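Local coordinates for protein lovastatin nonaketide synthase, polyketide synthase component (Aspergillus terreus, PDB 7CPX) that assembles, together with LovC, the dihydromonacolin L precursor of lovastatin from nine malonyl-CoA units, working as a homodimeric multidomain polyketide synthase that uses NADPH and S-adenosyl-L-methionine, at residues A[2021-2026]-A[2047-2052]; A[1962-1968]-A[2029-2035]; A[854-859]-A[871-875]. The protein carries 2 engineered substitutions. All blocks are in the same frame, centred on the assembly; numbering follows the deposited sequence.

In the fold
From the N terminus, contact 3 comes first: within the malonyl-CoA:ACP transacylase domain it closes a short loop, bringing strand 872-875 back against the helix just before it. More than a thousand residues later contact 2 opens at 1962-1968; contact 1 opens at 2021-2026 before contact 2 closes at 2029-2035, and contact 1 closes last at 2047-2052, so the two cross along the chain. They share one layer of side chains: Leu2025 meets Leu1966, and Met2048 meets Leu2032 and Leu1968. Contact 2 joins the central strand of a parallel sheet to an inner neighbour, and contact 1 pairs two helices beside it. Contact 3 lies apart, its centre about 96 Å from that of contact 1.

Contact 1. Residues A[2021-2026]-A[2047-2052]; sequences LRRVLP and RMMKVL
Val2051 pushes its two methyls between Leu2021, Arg2022 and Leu2025. Its CG2 meets Leu2025 CD1 at 3.6 Å and Leu2021 CB at 4.0 Å, while CG1 reaches Arg2022 CG at 3.5 Å. The same CG1 lies over one face of the Arg2022 guanidinium, offset toward its rim. The arginine runs extended from CG to NE and then turns its flat end across the chain (chi4 88°), which lays that face on the valine methyl; NH1 is held by a salt bridge to Asp2018 of the same helix. Leu2021, one turn before Leu2025, sends CD1 past Val2051 to Arg2047 CB, 3.6 Å away. These residues sit on or just past two helices, 2018-2024 and 2041-2051, which precede and follow strand 2031-2034 of a Rossmann-like parallel sheet; helix 2041-2051 packs on its Leu1966 and Leu2032 face through Met2048, and Leu2025, just past helix 2018-2024, reaches the same face. Between the two segments the contact is mainly apolar, and no hydrogen bond crosses it. Leu2025 crosses Met2048 at about a right angle, its CD1 3.8 Å from Met2048 CG, and the same methyl lies 4.0 Å from Leu2052 CD2. Toward the sheet, Leu2025 and Met2048 rest on Leu1966, and Met2048 and Leu2052 on Leu2032. The second subunit also comes close: Lys2050 packs on Asp1202 of that subunit.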
# COMPACT_ATOMS: atom_id res chain seq x y z
N LEU A 2021 -4.80 32.54 20.34
CA LEU A 2021 -6.19 32.79 20.71
C LEU A 2021 -6.31 33.10 22.19
O LEU A 2021 -7.03 34.03 22.58
CB LEU A 2021 -7.05 31.58 20.34
CG LEU A 2021 -7.07 31.23 18.85
CD1 LEU A 2021 -7.77 29.91 18.62
CD2 LEU A 2021 -7.73 32.34 18.04
N ARG A 2022 -5.61 32.35 23.04
CA ARG A 2022 -5.58 32.67 24.46
C ARG A 2022 -5.07 34.08 24.68
O ARG A 2022 -5.60 34.82 25.52
CB ARG A 2022 -4.71 31.67 25.22
CG ARG A 2022 -5.34 30.30 25.40
CD ARG A 2022 -4.45 29.38 26.22
NE ARG A 2022 -5.10 28.12 26.54
CZ ARG A 2022 -5.08 27.04 25.76
NH1 ARG A 2022 -4.45 27.04 24.59
NH2 ARG A 2022 -5.72 25.95 26.15
N ARG A 2023 -4.04 34.47 23.94
CA ARG A 2023 -3.47 35.81 24.11
C ARG A 2023 -4.47 36.89 23.73
O ARG A 2023 -4.59 37.91 24.43
CB ARG A 2023 -2.20 35.94 23.27
CG ARG A 2023 -1.46 37.25 23.48
CD ARG A 2023 -0.22 37.35 22.62
NE ARG A 2023 -0.54 37.53 21.21
CZ ARG A 2023 -0.89 38.69 20.67
NH1 ARG A 2023 -1.00 39.79 21.39
NH2 ARG A 2023 -1.14 38.75 19.36
N VAL A 2024 -5.21 36.70 22.64
CA VAL A 2024 -6.04 37.76 22.07
C VAL A 2024 -7.50 37.62 22.50
O VAL A 2024 -8.14 38.62 22.82
CB VAL A 2024 -5.91 37.77 20.53
CG1 VAL A 2024 -4.46 37.91 20.12
CG2 VAL A 2024 -6.53 36.52 19.92
N LEU A 2025 -8.04 36.41 22.50
CA LEU A 2025 -9.46 36.25 22.77
C LEU A 2025 -9.78 36.72 24.19
O LEU A 2025 -9.05 36.38 25.14
CB LEU A 2025 -9.89 34.79 22.61
CG LEU A 2025 -9.77 34.17 21.22
CD1 LEU A 2025 -10.46 32.82 21.20
CD2 LEU A 2025 -10.36 35.08 20.15
N PRO A 2026 -10.84 37.49 24.39
CA PRO A 2026 -11.22 37.88 25.75
C PRO A 2026 -11.63 36.67 26.57
O PRO A 2026 -12.22 35.72 26.06
CB PRO A 2026 -12.40 38.84 25.53
CG PRO A 2026 -12.96 38.46 24.21
CD PRO A 2026 -11.79 38.02 23.38
N ARG A 2047 -10.32 25.16 18.28
CA ARG A 2047 -9.30 25.70 19.17
C ARG A 2047 -9.90 26.71 20.14
O ARG A 2047 -9.49 26.77 21.31
CB ARG A 2047 -8.18 26.34 18.35
CG ARG A 2047 -7.09 25.37 17.96
CD ARG A 2047 -6.34 25.85 16.74
NE ARG A 2047 -7.02 25.50 15.50
CZ ARG A 2047 -6.53 25.73 14.29
NH1 ARG A 2047 -5.37 26.34 14.12
NH2 ARG A 2047 -7.23 25.34 13.22
N MET A 2048 -10.88 27.49 19.70
CA MET A 2048 -11.54 28.42 20.61
C MET A 2048 -12.16 27.67 21.78
O MET A 2048 -12.03 28.09 22.94
CB MET A 2048 -12.60 29.23 19.87
CG MET A 2048 -12.04 30.24 18.89
SD MET A 2048 -13.31 31.31 18.20
CE MET A 2048 -12.32 32.58 17.42
N MET A 2049 -12.81 26.54 21.51
CA MET A 2049 -13.40 25.75 22.58
C MET A 2049 -12.35 25.29 23.58
O MET A 2049 -12.70 24.99 24.73
CB MET A 2049 -14.13 24.54 22.00
CG MET A 2049 -15.32 24.89 21.12
SD MET A 2049 -16.74 25.54 22.04
CE MET A 2049 -16.34 27.29 22.12
N LYS A 2050 -11.08 25.23 23.18
CA LYS A 2050 -10.03 24.86 24.11
C LYS A 2050 -9.56 26.05 24.94
O LYS A 2050 -9.12 25.87 26.08
CB LYS A 2050 -8.84 24.26 23.36
CG LYS A 2050 -9.13 22.94 22.69
CD LYS A 2050 -7.87 22.34 22.09
CE LYS A 2050 -8.13 20.98 21.47
NZ LYS A 2050 -6.88 20.36 20.93
N VAL A 2051 -9.65 27.26 24.40
CA VAL A 2051 -9.12 28.44 25.09
C VAL A 2051 -10.21 29.17 25.85
O VAL A 2051 -9.96 29.75 26.91
CB VAL A 2051 -8.41 29.36 24.09
CG1 VAL A 2051 -7.43 28.58 23.23
CG2 VAL A 2051 -9.43 30.08 23.22
N LEU A 2052 -11.43 29.17 25.33
CA LEU A 2052 -12.53 29.89 25.97
C LEU A 2052 -12.91 29.21 27.28
O LEU A 2052 -12.32 28.20 27.69
CB LEU A 2052 -13.72 29.97 25.02
CG LEU A 2052 -13.49 30.78 23.74
CD1 LEU A 2052 -14.72 30.72 22.85
CD2 LEU A 2052 -13.14 32.22 24.06

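Contact 2. Residues A[1962-1968]-A[2029-2035]; sequences TDSILVL and VQALVDL
Gln2030 OE1 turns back onto the start of the opposite strand and accepts a hydrogen bond from Ser1964 N at 3.1 Å. Asp1963 N is placed on the same oxygen, though modelled so close that its exact geometry is doubtful. A bend in the glutamine chain at chi2 (147°) carries the amide there, past Thr1962, which runs alongside in the opposite direction. Gln2030 also gives its backbone N to Ser1964 O at 2.7 Å, so its main chain and side chain both grip the same end. Beyond it the bonds follow parallel pairing: Leu1966 N to Ala2031 O and Val2033 N to Leu1966 O, both 2.9 Å, with the donors approaching close to the line of the C=O bond. Leu1968 N then reaches Val2033 O at 2.9 Å, and Leu2035 N reaches Leu1968 O at 3.2 Å. The strands run parallel, with their N-to-C directions 16° from each other. On one face Leu1966 and Leu2032 lie side by side, pointing the same way, CD2 of the former 4.1 Å from CD1 of the latter, with Val2029 methyls against Leu1966 CB; Asp2034, beside Leu1968, is held by Thr2045 and by Ser2036 N. On the other face Ile1965 CG2 meets Ala2031 CB at 3.7 Å and Val1967 lies along Val2033. The pair sits in mid-sheet, strand 1988-1993 bonded to the far edge of 1964-1968, with Ile1953, at the end of helix 1935-1953, packing on Ile1965, Ala2031 and Val2033, and helix 2041-2051 covering the Leu2032 face, as in Rossmann-type folds.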
# COMPACT_ATOMS: atom_id res chain seq x y z
N THR A 1962 -25.85 34.73 29.45
CA THR A 1962 -24.43 35.05 29.38
C THR A 1962 -24.24 36.54 29.60
O THR A 1962 -25.13 37.35 29.33
CB THR A 1962 -23.81 34.63 28.04
OG1 THR A 1962 -24.52 35.26 26.97
CG2 THR A 1962 -23.87 33.12 27.87
N ASP A 1963 -23.05 36.90 30.08
CA ASP A 1963 -22.65 38.29 30.23
C ASP A 1963 -21.77 38.77 29.08
O ASP A 1963 -21.68 39.98 28.86
CB ASP A 1963 -21.92 38.50 31.55
CG ASP A 1963 -22.75 38.09 32.75
OD1 ASP A 1963 -23.99 38.18 32.67
OD2 ASP A 1963 -22.16 37.70 33.78
N SER A 1964 -21.12 37.86 28.36
CA SER A 1964 -20.31 38.22 27.21
C SER A 1964 -20.22 37.03 26.27
O SER A 1964 -20.10 35.88 26.72
CB SER A 1964 -18.90 38.67 27.63
OG SER A 1964 -18.11 38.99 26.50
N ILE A 1965 -20.28 37.31 24.97
CA ILE A 1965 -20.20 36.28 23.94
C ILE A 1965 -19.26 36.75 22.84
O ILE A 1965 -18.95 37.93 22.71
CB ILE A 1965 -21.59 35.94 23.34
CG1 ILE A 1965 -22.12 37.11 22.51
CG2 ILE A 1965 -22.56 35.58 24.44
CD1 ILE A 1965 -23.45 36.83 21.84
N LEU A 1966 -18.82 35.79 22.03
CA LEU A 1966 -17.95 36.05 20.89
C LEU A 1966 -18.61 35.49 19.63
O LEU A 1966 -19.09 34.35 19.64
CB LEU A 1966 -16.57 35.42 21.09
CG LEU A 1966 -15.60 35.52 19.91
CD1 LEU A 1966 -15.27 36.97 19.60
CD2 LEU A 1966 -14.33 34.74 20.20
N VAL A 1967 -18.62 36.29 18.57
CA VAL A 1967 -19.17 35.89 17.28
C VAL A 1967 -18.03 35.90 16.27
O VAL A 1967 -17.35 36.92 16.11
CB VAL A 1967 -20.31 36.81 16.83
CG1 VAL A 1967 -20.94 36.28 15.56
CG2 VAL A 1967 -21.34 36.95 17.93
N LEU A 1968 -17.84 34.77 15.59
CA LEU A 1968 -16.68 34.56 14.74
C LEU A 1968 -17.06 34.73 13.27
O LEU A 1968 -18.04 34.13 12.80
CB LEU A 1968 -16.09 33.16 14.97
CG LEU A 1968 -14.95 32.75 14.03
CD1 LEU A 1968 -13.82 33.76 14.07
CD2 LEU A 1968 -14.44 31.37 14.40
N VAL A 2029 -15.75 35.75 27.66
CA VAL A 2029 -16.72 35.15 26.76
C VAL A 2029 -17.27 33.87 27.37
O VAL A 2029 -16.52 33.03 27.88
CB VAL A 2029 -16.09 34.88 25.39
CG1 VAL A 2029 -17.00 34.00 24.55
CG2 VAL A 2029 -15.81 36.19 24.67
N GLN A 2030 -18.59 33.72 27.32
CA GLN A 2030 -19.26 32.52 27.80
C GLN A 2030 -19.91 31.71 26.68
O GLN A 2030 -20.26 30.55 26.91
CB GLN A 2030 -20.34 32.89 28.83
CG GLN A 2030 -19.79 33.47 30.12
CD GLN A 2030 -20.71 34.50 30.74
OE1 GLN A 2030 -21.31 35.32 30.04
NE2 GLN A 2030 -20.84 34.46 32.06
N ALA A 2031 -20.07 32.29 25.49
CA ALA A 2031 -20.66 31.59 24.36
C ALA A 2031 -19.91 31.97 23.09
O ALA A 2031 -19.39 33.08 22.96
CB ALA A 2031 -22.15 31.92 24.21
N LEU A 2032 -19.87 31.02 22.16
CA LEU A 2032 -19.25 31.20 20.86
C LEU A 2032 -20.30 30.97 19.77
O LEU A 2032 -21.02 29.97 19.80
CB LEU A 2032 -18.07 30.25 20.66
CG LEU A 2032 -17.39 30.30 19.29
CD1 LEU A 2032 -16.84 31.68 19.02
CD2 LEU A 2032 -16.30 29.26 19.20
N VAL A 2033 -20.36 31.90 18.82
CA VAL A 2033 -21.31 31.84 17.71
C VAL A 2033 -20.49 31.89 16.44
O VAL A 2033 -20.05 32.96 16.01
CB VAL A 2033 -22.33 32.98 17.77
CG1 VAL A 2033 -23.29 32.89 16.60
CG2 VAL A 2033 -23.09 32.95 19.08
N ASP A 2034 -20.26 30.73 15.83
CA ASP A 2034 -19.46 30.64 14.60
C ASP A 2034 -20.40 30.82 13.41
O ASP A 2034 -21.12 29.90 13.03
CB ASP A 2034 -18.73 29.31 14.53
CG ASP A 2034 -17.88 29.17 13.28
OD1 ASP A 2034 -17.77 30.16 12.53
OD2 ASP A 2034 -17.34 28.07 13.05
N LEU A 2035 -20.38 32.01 12.83
CA LEU A 2035 -21.14 32.31 11.63
C LEU A 2035 -20.29 32.22 10.37
O LEU A 2035 -20.73 32.65 9.30
CB LEU A 2035 -21.77 33.71 11.73
CG LEU A 2035 -22.62 33.95 12.98
CD1 LEU A 2035 -23.33 35.29 12.88
CD2 LEU A 2035 -23.63 32.83 13.18

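Contact 3. Residues A[854-859]-A[871-875]; sequences LKSPCV and LAYTG
Helix 855-859 and strand 872-875 run in nearly opposite directions, their axes at 155° and 9.9 Å apart at the closest approach. Leu854 occupies the N-cap position, and the backbones come nearest at Val859 and Tyr873, whose CA atoms are 7.0 Å apart. Tyr873 bridges the gap: with its ring swung nearly opposite the backbone N (chi1 -155°), it reaches to the first turn of the helix and carries about half of the surface buried between the segments. Lys855 O stands over one ring face, toward its rim, while Lys855 CG touches Tyr873 CD2 at 3.6 Å; the rest of the lysine bends away from the strand. Cys858 approaches the ring at its edge, near its plane: SG lies 4.9 Å from the ring centroid and 3.6 Å from Tyr873 CE1, a sulfur-aromatic contact. Val859 CB adds a looser touch at 4.3 Å from Tyr873 CD1, and Val859 CG2 faces Leu871 O. The phenol end is tied to the neighbouring strand through a weak hydrogen bond from OH to Glu847, whose other carboxylate oxygen takes the Leu854 N-H. Ile562 of strand 558-563 packs against Leu854, Cys858 and Tyr873. Strand 844-848, helix 855-865 and strand 872-875 make a beta-alpha-beta unit, here at the edge of the parallel sheet of the acyltransferase domain; the side chain of Leu854 comes close to what is probably the GxSxG nucleophile elbow at Ser656, with no direct contact.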
# COMPACT_ATOMS: atom_id res chain seq x y z
N LEU A 854 70.33 -33.25 19.47
CA LEU A 854 70.88 -32.10 18.77
C LEU A 854 69.86 -31.00 18.53
O LEU A 854 70.15 -30.05 17.79
CB LEU A 854 71.49 -32.53 17.44
CG LEU A 854 72.68 -33.50 17.52
CD1 LEU A 854 72.98 -34.08 16.15
CD2 LEU A 854 73.90 -32.79 18.09
N LYS A 855 68.67 -31.08 19.13
CA LYS A 855 67.60 -30.15 18.79
C LYS A 855 67.94 -28.73 19.24
O LYS A 855 68.03 -27.81 18.42
CB LYS A 855 66.29 -30.61 19.42
CG LYS A 855 65.08 -29.77 19.02
CD LYS A 855 64.75 -28.70 20.06
CE LYS A 855 64.15 -29.29 21.32
NZ LYS A 855 63.75 -28.25 22.30
N SER A 856 68.13 -28.54 20.55
CA SER A 856 68.30 -27.19 21.08
C SER A 856 69.53 -26.49 20.52
O SER A 856 69.40 -25.37 19.98
CB SER A 856 68.34 -27.25 22.61
OG SER A 856 68.64 -25.98 23.16
N PRO A 857 70.74 -27.05 20.61
CA PRO A 857 71.90 -26.34 20.07
C PRO A 857 71.81 -26.10 18.57
O PRO A 857 72.20 -25.03 18.10
CB PRO A 857 73.08 -27.26 20.43
CG PRO A 857 72.47 -28.60 20.61
CD PRO A 857 71.11 -28.36 21.18
N CYS A 858 71.26 -27.05 17.82
CA CYS A 858 71.18 -26.89 16.37
C CYS A 858 70.22 -25.77 16.00
O CYS A 858 70.53 -24.92 15.16
CB CYS A 858 70.75 -28.20 15.71
SG CYS A 858 70.60 -28.07 13.92
N VAL A 859 69.03 -25.75 16.62
CA VAL A 859 68.06 -24.71 16.29
C VAL A 859 68.58 -23.35 16.76
O VAL A 859 68.36 -22.33 16.09
CB VAL A 859 66.69 -25.05 16.89
CG1 VAL A 859 66.66 -24.80 18.39
CG2 VAL A 859 65.60 -24.25 16.19
N LEU A 871 63.78 -21.43 11.88
CA LEU A 871 63.44 -22.49 10.95
C LEU A 871 62.87 -23.69 11.69
O LEU A 871 63.26 -24.00 12.82
CB LEU A 871 64.67 -22.91 10.14
CG LEU A 871 65.23 -21.87 9.16
CD1 LEU A 871 66.38 -22.46 8.36
CD2 LEU A 871 64.15 -21.34 8.23
N ALA A 872 61.94 -24.38 11.03
CA ALA A 872 61.27 -25.51 11.64
C ALA A 872 62.27 -26.62 11.95
O ALA A 872 63.25 -26.83 11.23
CB ALA A 872 60.18 -26.04 10.72
N TYR A 873 62.01 -27.35 13.04
CA TYR A 873 62.84 -28.46 13.46
C TYR A 873 61.95 -29.67 13.74
O TYR A 873 60.85 -29.53 14.27
CB TYR A 873 63.65 -28.11 14.71
CG TYR A 873 64.91 -28.92 14.86
CD1 TYR A 873 66.12 -28.44 14.39
CD2 TYR A 873 64.89 -30.16 15.47
CE1 TYR A 873 67.28 -29.17 14.53
CE2 TYR A 873 66.05 -30.90 15.62
CZ TYR A 873 67.24 -30.40 15.14
OH TYR A 873 68.41 -31.13 15.27
N THR A 874 62.44 -30.86 13.38
CA THR A 874 61.63 -32.07 13.47
C THR A 874 62.49 -33.26 13.86
O THR A 874 63.55 -33.49 13.26
CB THR A 874 60.94 -32.36 12.14
OG1 THR A 874 60.04 -31.28 11.82
CG2 THR A 874 60.16 -33.66 12.21
N GLY A 875 62.03 -34.02 14.85
CA GLY A 875 62.65 -35.28 15.22
C GLY A 875 61.88 -36.44 14.62
O GLY A 875 60.67 -36.38 14.43